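Local coordinates for protein betainyl-CoA thiolase (Pseudomonas putida, PDB 2HLJ) that probably hydrolyses or transfers acyl groups carried on coenzyme A, as a member of the hotdog-fold thioesterases, at residues A26-I31 with I64-E69; T74-Q79 with H94-A99; R87-V92 with M111-D116. One frame throughout, in Å; residues are numbered along the deposited sequence. Where two conformers were deposited one is given.

All three contacts belong to one hotdog domain and reach the same antiparallel sheet. Contact 1 is the buried one: helix 25-43 meets strand 57-66 and the loop after it through an aromatic pair, aliphatic ends and one hydroxyl bond to a backbone carbonyl. Contacts 2 and 3 pair neighbouring strands through backbone hydrogen bonds and are partly buried; their side chains differ by face. Both use strand 89-98, contact 2 beside strand 75-85 and contact 3 beside strand 104-114, with centres about 24 Å apart. Contact 1 touches contact 2, where Ile31 and Tyr28 pack on Leu96; contacts 1 and 3 both touch the second subunit.

Contact 1. Residues A26-I31 with I64-E69; sequences AFYLLI and INYLHE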
loop_
_atom_site.group_PDB
_atom_site.type_symbol
_atom_site.label_atom_id
_atom_site.label_comp_id
_atom_site.label_asym_id
_atom_site.label_seq_id
_atom_site.Cartn_x
_atom_site.Cartn_y
_atom_site.Cartn_z
ATOM N N ALA A 26 -1.859 6.137 0.468
ATOM C CA ALA A 26 -1.233 5.393 1.570
ATOM C C ALA A 26 -2.170 5.231 2.780
ATOM O O ALA A 26 -2.044 4.284 3.571
ATOM C CB ALA A 26 0.062 6.058 1.981
ATOM N N PHE A 27 -3.098 6.174 2.930
ATOM C CA PHE A 27 -3.980 6.190 4.081
ATOM C C PHE A 27 -5.152 5.225 3.893
ATOM O O PHE A 27 -5.747 4.799 4.883
ATOM C CB PHE A 27 -4.419 7.609 4.449
ATOM C CG PHE A 27 -3.305 8.453 5.039
ATOM C CD1 PHE A 27 -2.636 8.038 6.164
ATOM C CD2 PHE A 27 -2.909 9.642 4.437
ATOM C CE1 PHE A 27 -1.590 8.796 6.690
ATOM C CE2 PHE A 27 -1.876 10.388 4.942
ATOM C CZ PHE A 27 -1.214 9.960 6.077
ATOM N N TYR A 28 -5.464 4.836 2.653
ATOM C CA TYR A 28 -6.372 3.672 2.473
ATOM C C TYR A 28 -5.690 2.453 3.096
ATOM O O TYR A 28 -6.303 1.716 3.872
ATOM C CB TYR A 28 -6.619 3.339 1.023
ATOM C CG TYR A 28 -7.432 4.256 0.140
ATOM C CD1 TYR A 28 -6.892 5.421 -0.363
ATOM C CD2 TYR A 28 -8.705 3.875 -0.315
ATOM C CE1 TYR A 28 -7.605 6.215 -1.216
ATOM C CE2 TYR A 28 -9.428 4.661 -1.191
ATOM C CZ TYR A 28 -8.866 5.841 -1.647
ATOM O OH TYR A 28 -9.548 6.663 -2.535
ATOM N N LEU A 29 -4.401 2.269 2.786
ATOM C CA LEU A 29 -3.605 1.179 3.373
ATOM C C LEU A 29 -3.421 1.289 4.885
ATOM O O LEU A 29 -3.408 0.274 5.559
ATOM C CB LEU A 29 -2.257 0.996 2.658
ATOM C CG LEU A 29 -1.588 -0.377 2.775
ATOM C CD1 LEU A 29 -2.346 -1.498 2.015
ATOM C CD2 LEU A 29 -0.134 -0.307 2.240
ATOM N N LEU A 30 -3.310 2.505 5.433
ATOM C CA LEU A 30 -3.287 2.675 6.876
ATOM C C LEU A 30 -4.557 2.175 7.558
ATOM O O LEU A 30 -4.495 1.484 8.599
ATOM C CB LEU A 30 -3.017 4.149 7.273
ATOM C CG LEU A 30 -2.851 4.351 8.770
ATOM C CD1 LEU A 30 -1.699 3.520 9.318
ATOM C CD2 LEU A 30 -2.684 5.836 9.149
ATOM N N ILE A 31 -5.707 2.541 7.000
ATOM C CA ILE A 31 -7.007 2.077 7.508
ATOM C C ILE A 31 -7.057 0.559 7.466
ATOM O O ILE A 31 -7.441 -0.084 8.433
ATOM C CB ILE A 31 -8.180 2.663 6.668
ATOM C CG1 ILE A 31 -8.277 4.166 6.848
ATOM C CG2 ILE A 31 -9.492 1.942 6.965
ATOM C CD1 ILE A 31 -9.046 4.828 5.736
ATOM N N ILE A 64 -3.095 -3.402 -3.823
ATOM C CA ILE A 64 -4.253 -2.599 -3.524
ATOM C C ILE A 64 -4.826 -1.994 -4.776
ATOM O O ILE A 64 -4.107 -1.445 -5.611
ATOM C CB ILE A 64 -3.969 -1.551 -2.409
ATOM C CG1 ILE A 64 -5.168 -0.653 -2.219
ATOM C CG2 ILE A 64 -2.781 -0.723 -2.702
ATOM C CD1 ILE A 64 -5.071 0.062 -0.903
ATOM N N ASN A 65 -6.133 -2.163 -4.923
ATOM C CA ASN A 65 -6.877 -1.520 -5.996
ATOM C C ASN A 65 -7.688 -0.394 -5.450
ATOM O O ASN A 65 -8.445 -0.605 -4.513
ATOM C CB ASN A 65 -7.795 -2.519 -6.633
ATOM C CG ASN A 65 -7.024 -3.607 -7.302
ATOM O OD1 ASN A 65 -6.553 -4.537 -6.647
ATOM N ND2 ASN A 65 -6.818 -3.464 -8.599
ATOM N N TYR A 66 -7.595 0.775 -6.081
ATOM C CA TYR A 66 -8.362 1.938 -5.637
ATOM C C TYR A 66 -9.436 2.214 -6.678
ATOM O O TYR A 66 -9.110 2.563 -7.801
ATOM C CB TYR A 66 -7.456 3.153 -5.511
ATOM C CG TYR A 66 -6.254 2.972 -4.618
ATOM C CD1 TYR A 66 -5.031 2.517 -5.133
ATOM C CD2 TYR A 66 -6.290 3.377 -3.283
ATOM C CE1 TYR A 66 -3.921 2.404 -4.327
ATOM C CE2 TYR A 66 -5.185 3.283 -2.496
ATOM C CZ TYR A 66 -4.013 2.784 -3.000
ATOM O OH TYR A 66 -2.926 2.699 -2.154
ATOM N N LEU A 67 -10.698 1.974 -6.315
ATOM C CA LEU A 67 -11.823 2.103 -7.241
ATOM C C LEU A 67 -12.461 3.485 -7.170
ATOM O O LEU A 67 -12.969 3.965 -8.169
ATOM C CB LEU A 67 -12.866 1.009 -6.980
ATOM C CG LEU A 67 -12.435 -0.450 -7.190
ATOM C CD1 LEU A 67 -11.674 -0.651 -8.518
ATOM C CD2 LEU A 67 -11.597 -0.986 -6.067
ATOM N N HIS A 68 -12.402 4.133 -6.005
ATOM C CA HIS A 68 -13.067 5.406 -5.791
ATOM C C HIS A 68 -12.324 6.287 -4.809
ATOM O O HIS A 68 -11.709 5.828 -3.825
ATOM C CB HIS A 68 -14.469 5.179 -5.255
ATOM C CG HIS A 68 -15.342 4.436 -6.205
ATOM N ND1 HIS A 68 -15.967 5.053 -7.265
ATOM C CD2 HIS A 68 -15.648 3.122 -6.295
ATOM C CE1 HIS A 68 -16.648 4.152 -7.952
ATOM N NE2 HIS A 68 -16.464 2.971 -7.390
ATOM N N GLU A 69 -12.363 7.566 -5.123
ATOM C CA GLU A 69 -11.897 8.615 -4.215
ATOM C C GLU A 69 -12.754 8.617 -2.974
ATOM O O GLU A 69 -13.941 8.267 -3.009
ATOM C CB GLU A 69 -11.931 9.988 -4.901
ATOM C CG GLU A 69 -13.339 10.602 -5.029
ATOM C CD GLU A 69 -14.272 9.819 -5.989
ATOM O OE1 GLU A 69 -13.763 9.085 -6.880
ATOM O OE2 GLU A 69 -15.513 9.945 -5.853
#
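Helix 26-31 crosses strand 64-66 at 120°, the short axes passing 10.0 Å apart, and the Tyr28 and Leu29 backbones lie nearest Tyr66 and Ile64. That separation leaves room for a full aromatic ring, and Tyr28 fills it. The edge of the Tyr66 ring, led by CD2 and CE2, stands over the face of Tyr28 in a T-shaped stack, with centroids 4.8 Å apart and planes at 81°. Tyr66 CD2 sits over the middle of that face, while Tyr66 CE2 approaches Tyr28 CD1 to 3.5 Å. With CG of Tyr28 anti to its own carbonyl carbon (chi1 -69°), the ring reaches beyond the strand to the loop that follows. There the hydroxyl OH of Tyr28 donates to the backbone O of His68 at 2.7 Å, and the acceptor lies at the ring edge, near the ring plane. Tyrosine suits the place because a flat apolar face meets its neighbour while the far end satisfies a backbone carbonyl.

This is the central helix of the hotdog fold lying against the sheet that wraps it. Nearer the helix backbone, Ile64 CD1 meets Tyr28 CB at 4.1 Å and Leu29 CD1 at 4.3 Å; the CG1 branch of Ile64 also lies over one face of Tyr66. Branched aliphatic chains fit this buried apolar patch. Leu29 packs further on Leu29 of the second subunit; a strand of that subunit pairs with Ile64 and Asn65, so the sheet runs on across the interface. The imidazole end of His68 leads away from the helix, and its NE2 is hydrogen-bonded to Glu103.

Contact 2. Residues T74-Q79 with H94-A99; sequences TEVWVQ and HSLHRA
The hairpin of strands 75-85 and 89-98 is joined here near its open end, the two strands running antiparallel. Trp77 and His97 form a hydrogen-bonded pair, as do Gln79 and Ser95; the Trp77 N to His97 O bond measures 3.0 Å. Between them Val78 and Leu96, a non-hydrogen-bonded pair, turn aliphatic chains to the opposite face, where Val78 also packs on helix 25-43.

On the other face the indole of Trp77 leans over its partner strand, its CG lodged between the backbone N and carbonyl carbon (chi1 70°). Tryptophan suits this place by offering both a broad face and an N-H. His97 CB lies over the five-membered ring in a CH-pi contact, 3.6 Å from the centroid. The Gln79 amide stacks on the His97 ring with planes 13° apart, OE1 over the ring centre. That same OE1 accepts from Trp77 NE1 at 3.0 Å, almost straight at 172° and in the indole plane, which fixes the amide's rotation. His97 NE2 in turn shares a 2.6 Å hydrogen bond with Ser95 OG. Replacing Trp77 by an alanine would probably leave Gln79 OE1 without its donor and the amide freer to turn, and uncover His97 CB.

Past the last pair, a water bridges Glu75 O and Ala99 N. Val78 and Leu96 on one face, against Trp77, Gln79, Ser95 and His97 on the other, belong to the antiparallel sheet that a hotdog domain curves around its central helix.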
loop_
_atom_site.group_PDB
_atom_site.type_symbol
_atom_site.label_atom_id
_atom_site.label_comp_id
_atom_site.label_asym_id
_atom_site.label_seq_id
_atom_site.Cartn_x
_atom_site.Cartn_y
_atom_site.Cartn_z
ATOM N N THR A 74 -15.865 11.414 5.265
ATOM C CA THR A 74 -16.561 10.215 4.955
ATOM C C THR A 74 -16.374 9.183 6.076
ATOM O O THR A 74 -15.234 8.954 6.551
ATOM C CB THR A 74 -16.074 9.644 3.627
ATOM O OG1 THR A 74 -16.223 10.637 2.600
ATOM C CG2 THR A 74 -16.890 8.426 3.254
ATOM N N GLU A 75 -17.494 8.587 6.514
ATOM C CA GLU A 75 -17.472 7.480 7.474
ATOM C C GLU A 75 -17.278 6.203 6.690
ATOM O O GLU A 75 -18.086 5.878 5.846
ATOM C CB GLU A 75 -18.775 7.416 8.261
ATOM C CG GLU A 75 -18.970 8.652 9.158
ATOM C CD GLU A 75 -20.446 8.915 9.531
ATOM O OE1 GLU A 75 -21.250 9.279 8.634
ATOM O OE2 GLU A 75 -20.776 8.794 10.729
ATOM N N VAL A 76 -16.205 5.487 6.978
ATOM C CA VAL A 76 -15.877 4.299 6.225
ATOM C C VAL A 76 -15.674 3.139 7.181
ATOM O O VAL A 76 -15.405 3.341 8.362
ATOM C CB VAL A 76 -14.606 4.493 5.322
ATOM C CG1 VAL A 76 -14.837 5.579 4.250
ATOM C CG2 VAL A 76 -13.316 4.761 6.153
ATOM N N TRP A 77 -15.793 1.930 6.652
ATOM C CA TRP A 77 -15.496 0.723 7.399
ATOM C C TRP A 77 -14.781 -0.290 6.531
ATOM O O TRP A 77 -14.880 -0.264 5.293
ATOM C CB TRP A 77 -16.775 0.084 8.010
ATOM C CG TRP A 77 -17.735 -0.541 7.080
ATOM C CD1 TRP A 77 -17.692 -1.827 6.587
ATOM C CD2 TRP A 77 -18.927 0.045 6.555
ATOM N NE1 TRP A 77 -18.779 -2.050 5.780
ATOM C CE2 TRP A 77 -19.540 -0.914 5.732
ATOM C CE3 TRP A 77 -19.528 1.307 6.680
ATOM C CZ2 TRP A 77 -20.722 -0.655 5.031
ATOM C CZ3 TRP A 77 -20.705 1.548 5.997
ATOM C CH2 TRP A 77 -21.274 0.579 5.168
ATOM N N VAL A 78 -14.086 -1.209 7.206
ATOM C CA VAL A 78 -13.373 -2.287 6.534
ATOM C C VAL A 78 -14.070 -3.600 6.723
ATOM O O VAL A 78 -14.441 -3.942 7.839
ATOM C CB VAL A 78 -11.922 -2.416 7.089
ATOM C CG1 VAL A 78 -11.122 -3.397 6.274
ATOM C CG2 VAL A 78 -11.256 -1.070 7.116
ATOM N N GLN A 79 -14.221 -4.358 5.626
ATOM C CA GLN A 79 -14.622 -5.757 5.696
ATOM C C GLN A 79 -13.403 -6.633 5.445
ATOM O O GLN A 79 -12.540 -6.296 4.658
ATOM C CB GLN A 79 -15.746 -6.062 4.676
ATOM C CG GLN A 79 -17.063 -5.474 5.184
ATOM C CD GLN A 79 -18.214 -5.525 4.225
ATOM O OE1 GLN A 79 -19.115 -4.724 4.360
ATOM N NE2 GLN A 79 -18.195 -6.440 3.250
ATOM N N HIS A 94 -8.929 -7.260 2.525
ATOM C CA HIS A 94 -9.689 -6.171 3.100
ATOM C C HIS A 94 -10.398 -5.417 1.988
ATOM O O HIS A 94 -9.856 -5.274 0.883
ATOM C CB HIS A 94 -8.767 -5.162 3.807
ATOM C CG HIS A 94 -8.045 -5.688 5.004
ATOM N ND1 HIS A 94 -8.691 -6.184 6.121
ATOM C CD2 HIS A 94 -6.721 -5.739 5.277
ATOM C CE1 HIS A 94 -7.789 -6.531 7.019
ATOM N NE2 HIS A 94 -6.590 -6.230 6.549
ATOM N N SER A 95 -11.609 -4.950 2.262
ATOM C CA SER A 95 -12.324 -4.073 1.360
ATOM C C SER A 95 -12.848 -2.864 2.160
ATOM O O SER A 95 -13.093 -2.948 3.374
ATOM C CB SER A 95 -13.430 -4.817 0.594
ATOM O OG SER A 95 -14.366 -5.437 1.492
ATOM N N LEU A 96 -12.928 -1.724 1.493
ATOM C CA LEU A 96 -13.324 -0.475 2.132
ATOM C C LEU A 96 -14.688 -0.080 1.633
ATOM O O LEU A 96 -14.965 -0.173 0.446
ATOM C CB LEU A 96 -12.331 0.654 1.859
ATOM C CG LEU A 96 -12.483 1.950 2.688
ATOM C CD1 LEU A 96 -12.139 1.776 4.156
ATOM C CD2 LEU A 96 -11.666 3.070 2.065
ATOM N N HIS A 97 -15.526 0.408 2.551
ATOM C CA HIS A 97 -16.949 0.639 2.276
ATOM C C HIS A 97 -17.441 1.920 2.936
ATOM O O HIS A 97 -16.847 2.401 3.927
ATOM C CB HIS A 97 -17.795 -0.528 2.838
ATOM C CG HIS A 97 -17.367 -1.880 2.347
ATOM N ND1 HIS A 97 -18.064 -2.584 1.392
ATOM C CD2 HIS A 97 -16.311 -2.651 2.688
ATOM C CE1 HIS A 97 -17.431 -3.716 1.135
ATOM N NE2 HIS A 97 -16.355 -3.778 1.905
ATOM N N ARG A 98 -18.554 2.433 2.399
ATOM C CA ARG A 98 -19.320 3.526 3.013
ATOM C C ARG A 98 -20.807 3.289 2.816
ATOM O O ARG A 98 -21.204 2.555 1.914
ATOM C CB ARG A 98 -18.944 4.879 2.427
ATOM C CG ARG A 98 -19.342 5.102 0.979
ATOM C CD ARG A 98 -18.884 6.495 0.545
ATOM N NE ARG A 98 -19.235 6.842 -0.834
ATOM C CZ ARG A 98 -20.430 7.238 -1.258
ATOM N NH1 ARG A 98 -21.469 7.329 -0.437
ATOM N NH2 ARG A 98 -20.599 7.538 -2.536
ATOM N N ALA A 99 -21.623 3.908 3.671
ATOM C CA ALA A 99 -23.090 3.752 3.583
ATOM C C ALA A 99 -23.632 4.366 2.306
ATOM O O ALA A 99 -23.150 5.416 1.845
ATOM C CB ALA A 99 -23.772 4.394 4.803
HETATM O O HOH W 1 -20.627 5.368 5.852
HETATM O O HOH W 2 -13.425 -8.054 2.363
#

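Contact 3. Residues R87-V92 with M111-D116; sequences RKRLHV and MLLHVD
Leu90 and Leu112 face each other in the antiparallel sheet of the hotdog fold, where strands 89-92 and 111-114 run side by side at 156°. They form a hydrogen-bonded pair: Leu90 N gives to Leu112 O at 2.9 Å, and Leu112 N returns a bond to Leu90 O. Two residues further along, His114 N reaches Lys88 O at 2.8 Å in a nearly straight bond.

The tight part includes the face bearing the two leucines. CD1 of Leu112 presses on CG2 of Val92 at 3.6 Å, the side chains crossing at about a right angle, and Leu90 CB lies beside the same methyl group. From helix 25-43, Met40 packs on Leu90 and Thr36 on Leu112; apolar branched chains suit this mostly buried side.

The end formed by Lys88, Arg89 and Leu113 is looser and partly exposed. Here long chains lie alongside one another: Lys88 CG and Leu113 CD1 are 3.9 Å apart, pointing the same way, while the lysine amine goes on to Ser122. Arg89 also lies beside Leu113; its chain bends at chi3 (-70°), with CG of Lys88 over one face of its guanidinium, and NE makes a salt bridge to Asp86. Such residues suit the place because their stems are apolar and their ends can find polar mates.

Further along the same face, Met111 is buried, and Leu155 of the second subunit packs on it as Ile153 of that subunit does on His91. His91 NE2 is hydrogen-bonded to Glu109. In one of its two conformers, the bent chain of Met111, a selenomethionine, places methyl CE over the face of the His91 ring, 4.1 Å from the centroid.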
loop_
_atom_site.group_PDB
_atom_site.type_symbol
_atom_site.label_atom_id
_atom_site.label_comp_id
_atom_site.label_asym_id
_atom_site.label_seq_id
_atom_site.Cartn_x
_atom_site.Cartn_y
_atom_site.Cartn_z
ATOM N N ARG A 87 1.267 -22.604 8.645
ATOM C CA ARG A 87 1.839 -22.639 9.989
ATOM C C ARG A 87 2.235 -21.256 10.507
ATOM O O ARG A 87 2.208 -21.038 11.689
ATOM C CB ARG A 87 3.038 -23.595 10.040
ATOM C CG ARG A 87 2.653 -25.049 9.801
ATOM C CD ARG A 87 3.818 -26.028 10.030
ATOM N N LYS A 88 2.607 -20.327 9.628
ATOM C CA LYS A 88 3.058 -19.014 10.078
ATOM C C LYS A 88 2.653 -17.810 9.220
ATOM O O LYS A 88 3.047 -16.671 9.538
ATOM C CB LYS A 88 4.569 -19.018 10.260
ATOM C CG LYS A 88 5.348 -19.210 9.004
ATOM C CD LYS A 88 6.797 -19.653 9.318
ATOM C CE LYS A 88 7.729 -19.344 8.149
ATOM N NZ LYS A 88 9.194 -19.598 8.370
ATOM N N ARG A 89 1.854 -18.039 8.186
ATOM C CA ARG A 89 1.420 -16.960 7.289
ATOM C C ARG A 89 -0.089 -16.850 7.262
ATOM O O ARG A 89 -0.765 -17.828 7.398
ATOM C CB ARG A 89 1.953 -17.172 5.858
ATOM C CG ARG A 89 3.426 -16.772 5.669
ATOM C CD ARG A 89 4.040 -17.441 4.445
ATOM N NE ARG A 89 4.167 -18.848 4.737
ATOM C CZ ARG A 89 5.261 -19.437 5.203
ATOM N NH1 ARG A 89 6.398 -18.764 5.362
ATOM N NH2 ARG A 89 5.212 -20.727 5.488
ATOM N N LEU A 90 -0.590 -15.619 7.153
ATOM C CA LEU A 90 -2.008 -15.374 7.006
ATOM C C LEU A 90 -2.258 -14.674 5.663
ATOM O O LEU A 90 -1.561 -13.736 5.325
ATOM C CB LEU A 90 -2.487 -14.531 8.186
ATOM C CG LEU A 90 -3.976 -14.261 8.331
ATOM C CD1 LEU A 90 -4.802 -15.544 8.402
ATOM C CD2 LEU A 90 -4.209 -13.375 9.573
ATOM N N HIS A 91 -3.231 -15.173 4.900
ATOM C CA HIS A 91 -3.593 -14.590 3.601
ATOM C C HIS A 91 -4.954 -13.906 3.803
ATOM O O HIS A 91 -5.935 -14.562 4.138
ATOM C CB HIS A 91 -3.606 -15.701 2.560
ATOM C CG HIS A 91 -3.782 -15.236 1.150
ATOM N ND1 HIS A 91 -4.088 -16.105 0.128
ATOM C CD2 HIS A 91 -3.690 -14.007 0.585
ATOM C CE1 HIS A 91 -4.167 -15.433 -1.010
ATOM N NE2 HIS A 91 -3.928 -14.159 -0.759
ATOM N N VAL A 92 -4.992 -12.585 3.663
ATOM C CA VAL A 92 -6.181 -11.801 3.986
ATOM C C VAL A 92 -6.604 -10.836 2.879
ATOM O O VAL A 92 -5.814 -10.492 2.010
ATOM C CB VAL A 92 -5.982 -10.984 5.291
ATOM C CG1 VAL A 92 -5.650 -11.932 6.433
ATOM C CG2 VAL A 92 -4.889 -9.961 5.122
HETATM N N MSE A 111 -0.444 -10.665 2.281
HETATM C CA MSE A 111 0.163 -11.812 2.938
HETATM C C MSE A 111 0.990 -11.319 4.124
HETATM O O MSE A 111 1.828 -10.441 3.980
HETATM C CB MSE A 111 1.051 -12.579 1.947
HETATM C CG MSE A 111 1.698 -13.814 2.551
HETATM SE SE MSE A 111 0.407 -15.213 2.806
HETATM C CE MSE A 111 0.049 -15.644 0.947
ATOM N N LEU A 112 0.753 -11.905 5.288
ATOM C CA LEU A 112 1.379 -11.466 6.538
ATOM C C LEU A 112 2.089 -12.657 7.178
ATOM O O LEU A 112 1.624 -13.779 7.046
ATOM C CB LEU A 112 0.297 -10.937 7.476
ATOM C CG LEU A 112 -0.703 -9.906 6.928
ATOM C CD1 LEU A 112 -2.070 -10.230 7.352
ATOM C CD2 LEU A 112 -0.316 -8.508 7.446
ATOM N N LEU A 113 3.238 -12.389 7.796
ATOM C CA LEU A 113 4.096 -13.378 8.445
ATOM C C LEU A 113 4.046 -13.182 9.947
ATOM O O LEU A 113 4.229 -12.045 10.436
ATOM C CB LEU A 113 5.555 -13.198 7.984
ATOM C CG LEU A 113 6.612 -14.113 8.625
ATOM C CD1 LEU A 113 6.336 -15.553 8.289
ATOM C CD2 LEU A 113 8.011 -13.742 8.188
ATOM N N HIS A 114 3.811 -14.275 10.678
ATOM C CA HIS A 114 3.868 -14.235 12.132
ATOM C C HIS A 114 5.323 -14.374 12.527
ATOM O O HIS A 114 5.996 -15.321 12.142
ATOM C CB HIS A 114 3.004 -15.337 12.761
ATOM C CG HIS A 114 2.918 -15.288 14.264
ATOM N ND1 HIS A 114 3.036 -16.416 15.043
ATOM C CD2 HIS A 114 2.684 -14.263 15.125
ATOM C CE1 HIS A 114 2.909 -16.085 16.323
ATOM N NE2 HIS A 114 2.692 -14.787 16.401
ATOM N N VAL A 115 5.801 -13.426 13.307
ATOM C CA VAL A 115 7.228 -13.344 13.624
ATOM C C VAL A 115 7.455 -13.526 15.115
ATOM O O VAL A 115 6.681 -13.067 15.922
ATOM C CB VAL A 115 7.880 -12.011 13.140
ATOM C CG1 VAL A 115 7.670 -11.826 11.670
ATOM C CG2 VAL A 115 7.340 -10.819 13.885
ATOM N N ASP A 116 8.534 -14.205 15.457
ATOM C CA ASP A 116 8.970 -14.367 16.838
ATOM C C ASP A 116 9.644 -13.092 17.326
ATOM O O ASP A 116 10.655 -12.687 16.773
ATOM C CB ASP A 116 9.972 -15.524 16.915
ATOM C CG ASP A 116 10.372 -15.871 18.345
ATOM O OD1 ASP A 116 9.471 -16.052 19.190
ATOM O OD2 ASP A 116 11.589 -15.980 18.617
#